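Local coordinates for major capsid protein (Human herpesvirus 1, PDB 1NO7), which builds the hexons and pentons of the icosahedral capsid shell that encloses the viral genome, this fragment being its large upper domain, at residues D255-L259 and H587-T592; A34-G38 and G66-W70; R277-L281 and L298-R302. One frame throughout, in Å; residues are numbered along the deposited sequence.

Contact 1: residues D255-L259 and H587-T592; sequences DDFTL and HHQLKT
L259 lies against the H587-T592 helix with every carbon of its side chain beyond CA in contact. L259 CB and CG lean on the H588 imidazole, with L259 CB 3.1 Å from H588 ND1. L259 CG stands anti to its own carbonyl carbon (chi1 -59°), and beyond it the chain forks over two parts of the helix. L259 CD1 reaches K591 CB at 3.5 Å and also sits over a face of the H587 ring, a CH-pi contact 4.2 Å from the centroid. L259 CD2 turns to T592, whose methyl CG2 is 3.6 Å away.

The polar link starts from the backbone of the same residue: L259 N donates to H588 ND1 over 2.8 Å, approaching 30° out of the imidazole plane with an N-H...N angle of 139°. T258 CG2 rests over a face of this ring, while T258 OG1 bonds to N273. On the helix, T592 OG1 gives a bond to H588 O (2.9 Å), already the acceptor of T592 N, and the F257 side chain crosses this threonine with F257 CB 3.4 Å from T592 OG1.

The loop leaving helix 234-256 is thus docked on helix 583-593, near the end of the modelled chain. With ND1 accepting from L259 and NE2 bonded to Q269 OE1, H588 is probably neutral and carries its proton on NE2.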
loop_
_atom_site.group_PDB
_atom_site.type_symbol
_atom_site.label_atom_id
_atom_site.label_comp_id
_atom_site.label_asym_id
_atom_site.label_seq_id
_atom_site.Cartn_x
_atom_site.Cartn_y
_atom_site.Cartn_z
ATOM N N ASP A 255 5.510 21.952 2.132
ATOM C CA ASP A 255 5.212 23.355 2.418
ATOM C C ASP A 255 6.492 24.180 2.596
ATOM O O ASP A 255 6.491 25.400 2.389
ATOM C CB ASP A 255 4.332 23.460 3.670
ATOM C CG ASP A 255 3.035 22.675 3.540
ATOM O OD1 ASP A 255 2.281 22.922 2.576
ATOM O OD2 ASP A 255 2.770 21.811 4.402
ATOM N N ASP A 256 7.579 23.506 2.971
ATOM C CA ASP A 256 8.874 24.158 3.166
ATOM C C ASP A 256 9.511 24.634 1.854
ATOM O O ASP A 256 10.395 25.498 1.850
ATOM C CB ASP A 256 9.841 23.201 3.857
ATOM C CG ASP A 256 9.719 23.242 5.354
ATOM O OD1 ASP A 256 10.328 22.372 6.010
ATOM O OD2 ASP A 256 9.026 24.146 5.871
ATOM N N PHE A 257 9.058 24.056 0.746
ATOM C CA PHE A 257 9.572 24.384 -0.573
ATOM C C PHE A 257 8.439 24.668 -1.555
ATOM O O PHE A 257 8.468 24.233 -2.711
ATOM C CB PHE A 257 10.451 23.239 -1.063
ATOM C CG PHE A 257 11.679 23.037 -0.233
ATOM C CD1 PHE A 257 12.272 21.788 -0.138
ATOM C CD2 PHE A 257 12.269 24.106 0.425
ATOM C CE1 PHE A 257 13.446 21.604 0.603
ATOM C CE2 PHE A 257 13.437 23.940 1.166
ATOM C CZ PHE A 257 14.031 22.685 1.256
ATOM N N THR A 258 7.415 25.360 -1.059
ATOM C CA THR A 258 6.288 25.793 -1.882
ATOM C C THR A 258 6.131 27.262 -1.489
ATOM O O THR A 258 6.528 27.661 -0.388
ATOM C CB THR A 258 4.969 25.042 -1.582
ATOM O OG1 THR A 258 5.138 23.646 -1.852
ATOM C CG2 THR A 258 3.835 25.575 -2.483
ATOM N N LEU A 259 5.572 28.071 -2.377
ATOM C CA LEU A 259 5.424 29.482 -2.078
ATOM C C LEU A 259 4.007 29.836 -1.691
ATOM O O LEU A 259 3.045 29.372 -2.308
ATOM C CB LEU A 259 5.879 30.307 -3.278
ATOM C CG LEU A 259 7.339 30.031 -3.642
ATOM C CD1 LEU A 259 7.674 30.674 -4.970
ATOM C CD2 LEU A 259 8.248 30.547 -2.537
ATOM N N HIS A 587 9.607 26.713 -10.461
ATOM C CA HIS A 587 9.554 28.079 -9.987
ATOM C C HIS A 587 9.711 28.031 -8.467
ATOM O O HIS A 587 10.688 28.565 -7.921
ATOM C CB HIS A 587 8.228 28.721 -10.371
ATOM C CG HIS A 587 7.995 30.036 -9.706
ATOM N ND1 HIS A 587 9.020 30.909 -9.418
ATOM C CD2 HIS A 587 6.859 30.631 -9.275
ATOM C CE1 HIS A 587 8.526 31.986 -8.836
ATOM N NE2 HIS A 587 7.217 31.844 -8.738
ATOM N N HIS A 588 8.761 27.360 -7.804
ATOM C CA HIS A 588 8.747 27.202 -6.344
ATOM C C HIS A 588 10.036 26.553 -5.862
ATOM O O HIS A 588 10.806 27.161 -5.115
ATOM C CB HIS A 588 7.589 26.301 -5.908
ATOM C CG HIS A 588 6.233 26.915 -6.068
ATOM N ND1 HIS A 588 5.716 27.829 -5.174
ATOM C CD2 HIS A 588 5.271 26.716 -7.001
ATOM C CE1 HIS A 588 4.493 28.164 -5.547
ATOM N NE2 HIS A 588 4.199 27.503 -6.652
ATOM N N GLN A 589 10.253 25.305 -6.275
ATOM C CA GLN A 589 11.447 24.583 -5.870
ATOM C C GLN A 589 12.669 25.511 -5.928
ATOM O O GLN A 589 13.504 25.508 -5.009
ATOM C CB GLN A 589 11.643 23.365 -6.766
ATOM C CG GLN A 589 10.540 22.368 -6.623
ATOM C CD GLN A 589 10.506 21.370 -7.764
ATOM O OE1 GLN A 589 11.479 20.638 -8.014
ATOM N NE2 GLN A 589 9.377 21.328 -8.470
ATOM N N LEU A 590 12.753 26.321 -6.993
ATOM C CA LEU A 590 13.860 27.259 -7.169
ATOM C C LEU A 590 13.876 28.366 -6.115
ATOM O O LEU A 590 14.880 28.546 -5.418
ATOM C CB LEU A 590 13.797 27.890 -8.560
ATOM C CG LEU A 590 14.450 27.070 -9.680
ATOM C CD1 LEU A 590 14.065 27.634 -11.070
ATOM C CD2 LEU A 590 15.975 27.077 -9.455
ATOM N N LYS A 591 12.772 29.108 -6.018
ATOM C CA LYS A 591 12.632 30.206 -5.050
ATOM C C LYS A 591 12.993 29.776 -3.619
ATOM O O LYS A 591 13.870 30.373 -2.985
ATOM C CB LYS A 591 11.194 30.730 -5.056
ATOM C CG LYS A 591 10.833 31.615 -6.229
ATOM C CD LYS A 591 11.331 33.027 -6.006
ATOM C CE LYS A 591 10.871 33.950 -7.116
ATOM N NZ LYS A 591 11.380 33.502 -8.444
ATOM N N THR A 592 12.299 28.752 -3.119
ATOM C CA THR A 592 12.516 28.218 -1.776
ATOM C C THR A 592 13.949 27.698 -1.622
ATOM O O THR A 592 14.518 27.705 -0.527
ATOM C CB THR A 592 11.522 27.078 -1.496
ATOM O OG1 THR A 592 11.652 26.072 -2.510
ATOM C CG2 THR A 592 10.101 27.604 -1.521
#

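Contact 2: residues A34-G38 and G66-W70; sequences ANPYG and GRVRW
Aromatic packing between Y37 and W70 is one part of the meeting of these two irregular segments; N35 buries as much surface as W70. W70 turns an edge toward the face of the Y37 ring in an offset edge-to-face pair, the centroids 5.5 Å apart and the planes at 79°. Y37 CB meets the rim of the indole near its plane, 3.4 Å from W70 CH2; Y37 CG, anti to that residue's backbone N (chi1 -174°), carries the phenol onward past that rim.

G38 CA lies over the six-membered ring of W70 as a CH-pi contact, its exact closeness doubtful at this resolution. V68 CB, offset toward the rim, lies on the opposite face, so the indole has G38 on one side and its own segment's V68 on the other.

Van der Waals contacts make up N35's share: N35 CB approaches R67 O at 3.2 Å, and the N35 and V68 side chains run side by side. Y37 CB is also 4.3 Å from V68 CG1. Y37 OH bonds to P538 O and V540 O.

The pair joins the first modelled residues, ahead of helix 48-56, to the loop leading from helix 60-64 toward strand 98-100; L63 of helix 60-64 also touches Y37.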
loop_
_atom_site.group_PDB
_atom_site.type_symbol
_atom_site.label_atom_id
_atom_site.label_comp_id
_atom_site.label_asym_id
_atom_site.label_seq_id
_atom_site.Cartn_x
_atom_site.Cartn_y
_atom_site.Cartn_z
ATOM N N ALA A 34 9.597 -5.720 -30.608
ATOM C CA ALA A 34 9.826 -5.079 -29.278
ATOM C C ALA A 34 8.908 -5.671 -28.213
ATOM O O ALA A 34 7.954 -6.386 -28.532
ATOM C CB ALA A 34 9.596 -3.583 -29.385
ATOM N N ASN A 35 9.195 -5.371 -26.947
ATOM C CA ASN A 35 8.386 -5.876 -25.838
ATOM C C ASN A 35 7.610 -4.742 -25.171
ATOM O O ASN A 35 8.159 -3.988 -24.363
ATOM C CB ASN A 35 9.267 -6.572 -24.810
ATOM C CG ASN A 35 8.460 -7.305 -23.778
ATOM O OD1 ASN A 35 9.006 -8.036 -22.955
ATOM N ND2 ASN A 35 7.143 -7.115 -23.812
ATOM N N PRO A 36 6.305 -4.644 -25.475
ATOM C CA PRO A 36 5.360 -3.637 -24.980
ATOM C C PRO A 36 4.965 -3.699 -23.521
ATOM O O PRO A 36 4.105 -2.920 -23.097
ATOM C CB PRO A 36 4.146 -3.842 -25.878
ATOM C CG PRO A 36 4.107 -5.320 -25.973
ATOM C CD PRO A 36 5.579 -5.693 -26.217
ATOM N N TYR A 37 5.578 -4.595 -22.750
ATOM C CA TYR A 37 5.194 -4.709 -21.351
ATOM C C TYR A 37 5.019 -3.356 -20.671
ATOM O O TYR A 37 3.893 -2.938 -20.394
ATOM C CB TYR A 37 6.186 -5.560 -20.558
ATOM C CG TYR A 37 5.742 -5.818 -19.117
ATOM C CD1 TYR A 37 6.574 -6.501 -18.217
ATOM C CD2 TYR A 37 4.511 -5.337 -18.638
ATOM C CE1 TYR A 37 6.199 -6.689 -16.881
ATOM C CE2 TYR A 37 4.123 -5.517 -17.303
ATOM C CZ TYR A 37 4.973 -6.190 -16.429
ATOM O OH TYR A 37 4.614 -6.321 -15.099
ATOM N N GLY A 38 6.108 -2.657 -20.400
ATOM C CA GLY A 38 5.955 -1.376 -19.733
ATOM C C GLY A 38 5.118 -0.364 -20.507
ATOM O O GLY A 38 4.642 0.622 -19.939
ATOM N N GLY A 66 10.648 -11.214 -25.884
ATOM C CA GLY A 66 11.360 -9.953 -25.987
ATOM C C GLY A 66 12.062 -9.557 -24.700
ATOM O O GLY A 66 11.933 -10.238 -23.685
ATOM N N ARG A 67 12.819 -8.466 -24.738
ATOM C CA ARG A 67 13.511 -7.997 -23.546
ATOM C C ARG A 67 12.889 -6.690 -23.069
ATOM O O ARG A 67 12.281 -5.964 -23.859
ATOM C CB ARG A 67 14.998 -7.788 -23.822
ATOM C CG ARG A 67 15.754 -7.365 -22.586
ATOM C CD ARG A 67 15.355 -8.271 -21.440
ATOM N NE ARG A 67 15.799 -7.787 -20.141
ATOM C CZ ARG A 67 15.444 -8.346 -18.988
ATOM N NH1 ARG A 67 14.638 -9.402 -18.982
ATOM N NH2 ARG A 67 15.898 -7.855 -17.844
ATOM N N VAL A 68 13.027 -6.393 -21.779
ATOM C CA VAL A 68 12.463 -5.161 -21.229
ATOM C C VAL A 68 13.534 -4.106 -21.010
ATOM O O VAL A 68 14.591 -4.378 -20.434
ATOM C CB VAL A 68 11.719 -5.411 -19.898
ATOM C CG1 VAL A 68 10.447 -6.194 -20.162
ATOM C CG2 VAL A 68 12.617 -6.164 -18.927
ATOM N N ARG A 69 13.229 -2.897 -21.465
ATOM C CA ARG A 69 14.144 -1.769 -21.373
ATOM C C ARG A 69 14.233 -1.161 -19.969
ATOM O O ARG A 69 15.262 -1.306 -19.288
ATOM C CB ARG A 69 13.715 -0.688 -22.374
ATOM C CG ARG A 69 14.828 0.215 -22.897
ATOM C CD ARG A 69 14.228 1.416 -23.616
ATOM N NE ARG A 69 13.101 1.029 -24.465
ATOM C CZ ARG A 69 12.229 1.882 -24.998
ATOM N NH1 ARG A 69 12.348 3.184 -24.778
ATOM N NH2 ARG A 69 11.229 1.431 -25.746
ATOM N N TRP A 70 13.151 -0.497 -19.538
ATOM C CA TRP A 70 13.113 0.183 -18.230
ATOM C C TRP A 70 13.716 -0.627 -17.086
ATOM O O TRP A 70 14.379 -0.077 -16.202
ATOM C CB TRP A 70 11.685 0.642 -17.883
ATOM C CG TRP A 70 10.718 -0.452 -17.533
ATOM C CD1 TRP A 70 10.233 -0.771 -16.284
ATOM C CD2 TRP A 70 10.111 -1.369 -18.441
ATOM N NE1 TRP A 70 9.360 -1.830 -16.368
ATOM C CE2 TRP A 70 9.268 -2.217 -17.680
ATOM C CE3 TRP A 70 10.196 -1.560 -19.827
ATOM C CZ2 TRP A 70 8.518 -3.238 -18.265
ATOM C CZ3 TRP A 70 9.448 -2.580 -20.408
ATOM C CH2 TRP A 70 8.621 -3.405 -19.626
#

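Contact 3: residues R277-L281 and L298-R302; sequences RDPAL and LDRHR
R302, L298 and A280 lose the most surface where the two loops meet, and R302 forms a salt bridge with D278. The carboxylate comes from the opposite direction to the guanidinium, with the two flat groups nearly coplanar, 18° apart. R302 NH2 meets D278 OD2 at 3.0 Å on the syn side, the bond bent to 130° at the hydrogen, and R302 NH2 makes a weak second bond to D278 OD1 at 3.2 Å. D278 holds CG anti to its backbone N (chi1 178°), which extends the carboxylate toward the guanidinium.

A280 CB sits over a face of that guanidinium, 3.5 Å from R302 CZ. The alanine is placed by a type I beta turn from D278 to L281, closed by the bond from L281 N to D278 O (2.9 Å). Next to it, L298 forks over the turn: L298 CD1 is 3.9 Å from A280 CA, and L298 CD2 lies 4.1 Å from P279 CG, the leucine crossing the proline at about a right angle. R295 of helix 290-296 adds a bond from NE to A280 O, and R302 NH1 has a weak bond to Q267 OE1.

Thus D278 both opens the turn and receives the arginine. Since D278 and R302 are buried, the two would probably offset each other's charge, K580 NZ adding a weaker, longer contribution at D278 OD2.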
loop_
_atom_site.group_PDB
_atom_site.type_symbol
_atom_site.label_atom_id
_atom_site.label_comp_id
_atom_site.label_asym_id
_atom_site.label_seq_id
_atom_site.Cartn_x
_atom_site.Cartn_y
_atom_site.Cartn_z
ATOM N N ARG A 277 1.308 15.570 -2.087
ATOM C CA ARG A 277 0.237 16.532 -1.775
ATOM C C ARG A 277 -0.740 16.694 -2.939
ATOM O O ARG A 277 -1.637 17.541 -2.883
ATOM C CB ARG A 277 0.818 17.907 -1.452
ATOM C CG ARG A 277 1.879 17.905 -0.370
ATOM C CD ARG A 277 1.311 18.096 1.036
ATOM N NE ARG A 277 0.947 19.485 1.328
ATOM C CZ ARG A 277 -0.134 20.093 0.848
ATOM N NH1 ARG A 277 -0.971 19.418 0.049
ATOM N NH2 ARG A 277 -0.363 21.375 1.152
ATOM N N ASP A 278 -0.576 15.891 -3.989
ATOM C CA ASP A 278 -1.445 16.009 -5.158
ATOM C C ASP A 278 -2.654 15.081 -5.157
ATOM O O ASP A 278 -2.541 13.871 -5.406
ATOM C CB ASP A 278 -0.638 15.806 -6.448
ATOM C CG ASP A 278 -1.509 15.880 -7.701
ATOM O OD1 ASP A 278 -2.435 16.726 -7.739
ATOM O OD2 ASP A 278 -1.263 15.100 -8.650
ATOM N N PRO A 279 -3.840 15.654 -4.913
ATOM C CA PRO A 279 -5.126 14.948 -4.863
ATOM C C PRO A 279 -5.465 14.082 -6.071
ATOM O O PRO A 279 -6.478 13.363 -6.062
ATOM C CB PRO A 279 -6.137 16.079 -4.663
ATOM C CG PRO A 279 -5.482 17.229 -5.311
ATOM C CD PRO A 279 -4.054 17.105 -4.819
ATOM N N ALA A 280 -4.631 14.140 -7.106
ATOM C CA ALA A 280 -4.875 13.352 -8.315
ATOM C C ALA A 280 -4.358 11.923 -8.157
ATOM O O ALA A 280 -4.804 11.007 -8.859
ATOM C CB ALA A 280 -4.208 14.018 -9.508
ATOM N N LEU A 281 -3.418 11.741 -7.233
ATOM C CA LEU A 281 -2.832 10.430 -6.988
ATOM C C LEU A 281 -3.371 9.853 -5.689
ATOM O O LEU A 281 -3.144 10.410 -4.609
ATOM C CB LEU A 281 -1.310 10.540 -6.873
ATOM C CG LEU A 281 -0.413 9.298 -7.054
ATOM C CD1 LEU A 281 0.922 9.588 -6.358
ATOM C CD2 LEU A 281 -1.051 8.032 -6.461
ATOM N N LEU A 298 -12.227 17.051 -8.990
ATOM C CA LEU A 298 -11.179 17.881 -9.568
ATOM C C LEU A 298 -11.668 18.461 -10.895
ATOM O O LEU A 298 -12.421 17.804 -11.628
ATOM C CB LEU A 298 -9.902 17.058 -9.799
ATOM C CG LEU A 298 -9.019 16.678 -8.600
ATOM C CD1 LEU A 298 -7.821 15.842 -9.088
ATOM C CD2 LEU A 298 -8.541 17.947 -7.878
ATOM N N ASP A 299 -11.237 19.691 -11.188
ATOM C CA ASP A 299 -11.609 20.399 -12.421
ATOM C C ASP A 299 -11.492 19.527 -13.680
ATOM O O ASP A 299 -10.642 18.627 -13.765
ATOM C CB ASP A 299 -10.744 21.653 -12.581
ATOM C CG ASP A 299 -10.899 22.621 -11.422
ATOM O OD1 ASP A 299 -12.015 23.146 -11.230
ATOM O OD2 ASP A 299 -9.903 22.852 -10.702
ATOM N N ARG A 300 -12.351 19.802 -14.657
ATOM C CA ARG A 300 -12.360 19.050 -15.904
ATOM C C ARG A 300 -10.960 18.937 -16.521
ATOM O O ARG A 300 -10.571 17.874 -17.009
ATOM C CB ARG A 300 -13.316 19.725 -16.885
ATOM C CG ARG A 300 -14.690 19.974 -16.293
ATOM C CD ARG A 300 -15.465 21.002 -17.096
ATOM N NE ARG A 300 -16.749 21.318 -16.476
ATOM C CZ ARG A 300 -17.585 22.254 -16.916
ATOM N NH1 ARG A 300 -17.274 22.979 -17.985
ATOM N NH2 ARG A 300 -18.737 22.465 -16.288
ATOM N N HIS A 301 -10.205 20.033 -16.471
ATOM C CA HIS A 301 -8.858 20.097 -17.033
ATOM C C HIS A 301 -7.827 19.123 -16.442
ATOM O O HIS A 301 -6.640 19.438 -16.369
ATOM C CB HIS A 301 -8.323 21.523 -16.905
ATOM C CG HIS A 301 -7.989 21.915 -15.500
ATOM N ND1 HIS A 301 -7.096 21.207 -14.723
ATOM C CD2 HIS A 301 -8.423 22.942 -14.732
ATOM C CE1 HIS A 301 -6.995 21.780 -13.538
ATOM N NE2 HIS A 301 -7.790 22.836 -13.517
ATOM N N ARG A 302 -8.278 17.945 -16.030
ATOM C CA ARG A 302 -7.438 16.951 -15.486
ATOM C C ARG A 302 -7.919 15.799 -16.302
ATOM O O ARG A 302 -7.160 15.035 -16.919
ATOM C CB ARG A 302 -7.603 16.788 -13.973
ATOM C CG ARG A 302 -6.355 16.465 -13.187
ATOM C CD ARG A 302 -5.193 17.394 -13.382
ATOM N NE ARG A 302 -4.016 16.835 -12.751
ATOM C CZ ARG A 302 -3.767 16.928 -11.444
ATOM N NH1 ARG A 302 -4.603 17.586 -10.652
ATOM N NH2 ARG A 302 -2.678 16.360 -10.948
#

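Overall arrangement
Contacts 1 and 3 are neighbours, their centres 20 Å apart, and along the chain contact 3 is nested inside the loop that contact 1 closes. They touch through a long, weak ion pair, D255 OD1 to R277 NH2 at 3.4 Å. Helix 269-273 touches both: Q269, A270 and N273 meet contact 1, and A270 and E271 meet R277 and P279. K580 links them too, its O bonded to Q589 NE2 and its NZ in the weak pair with D278. Contact 2 stands apart and closes earlier in the sequence, with nearest atoms about 22 Å from contact 1 and about 16 Å from contact 3. All three are structural packing within the upper domain.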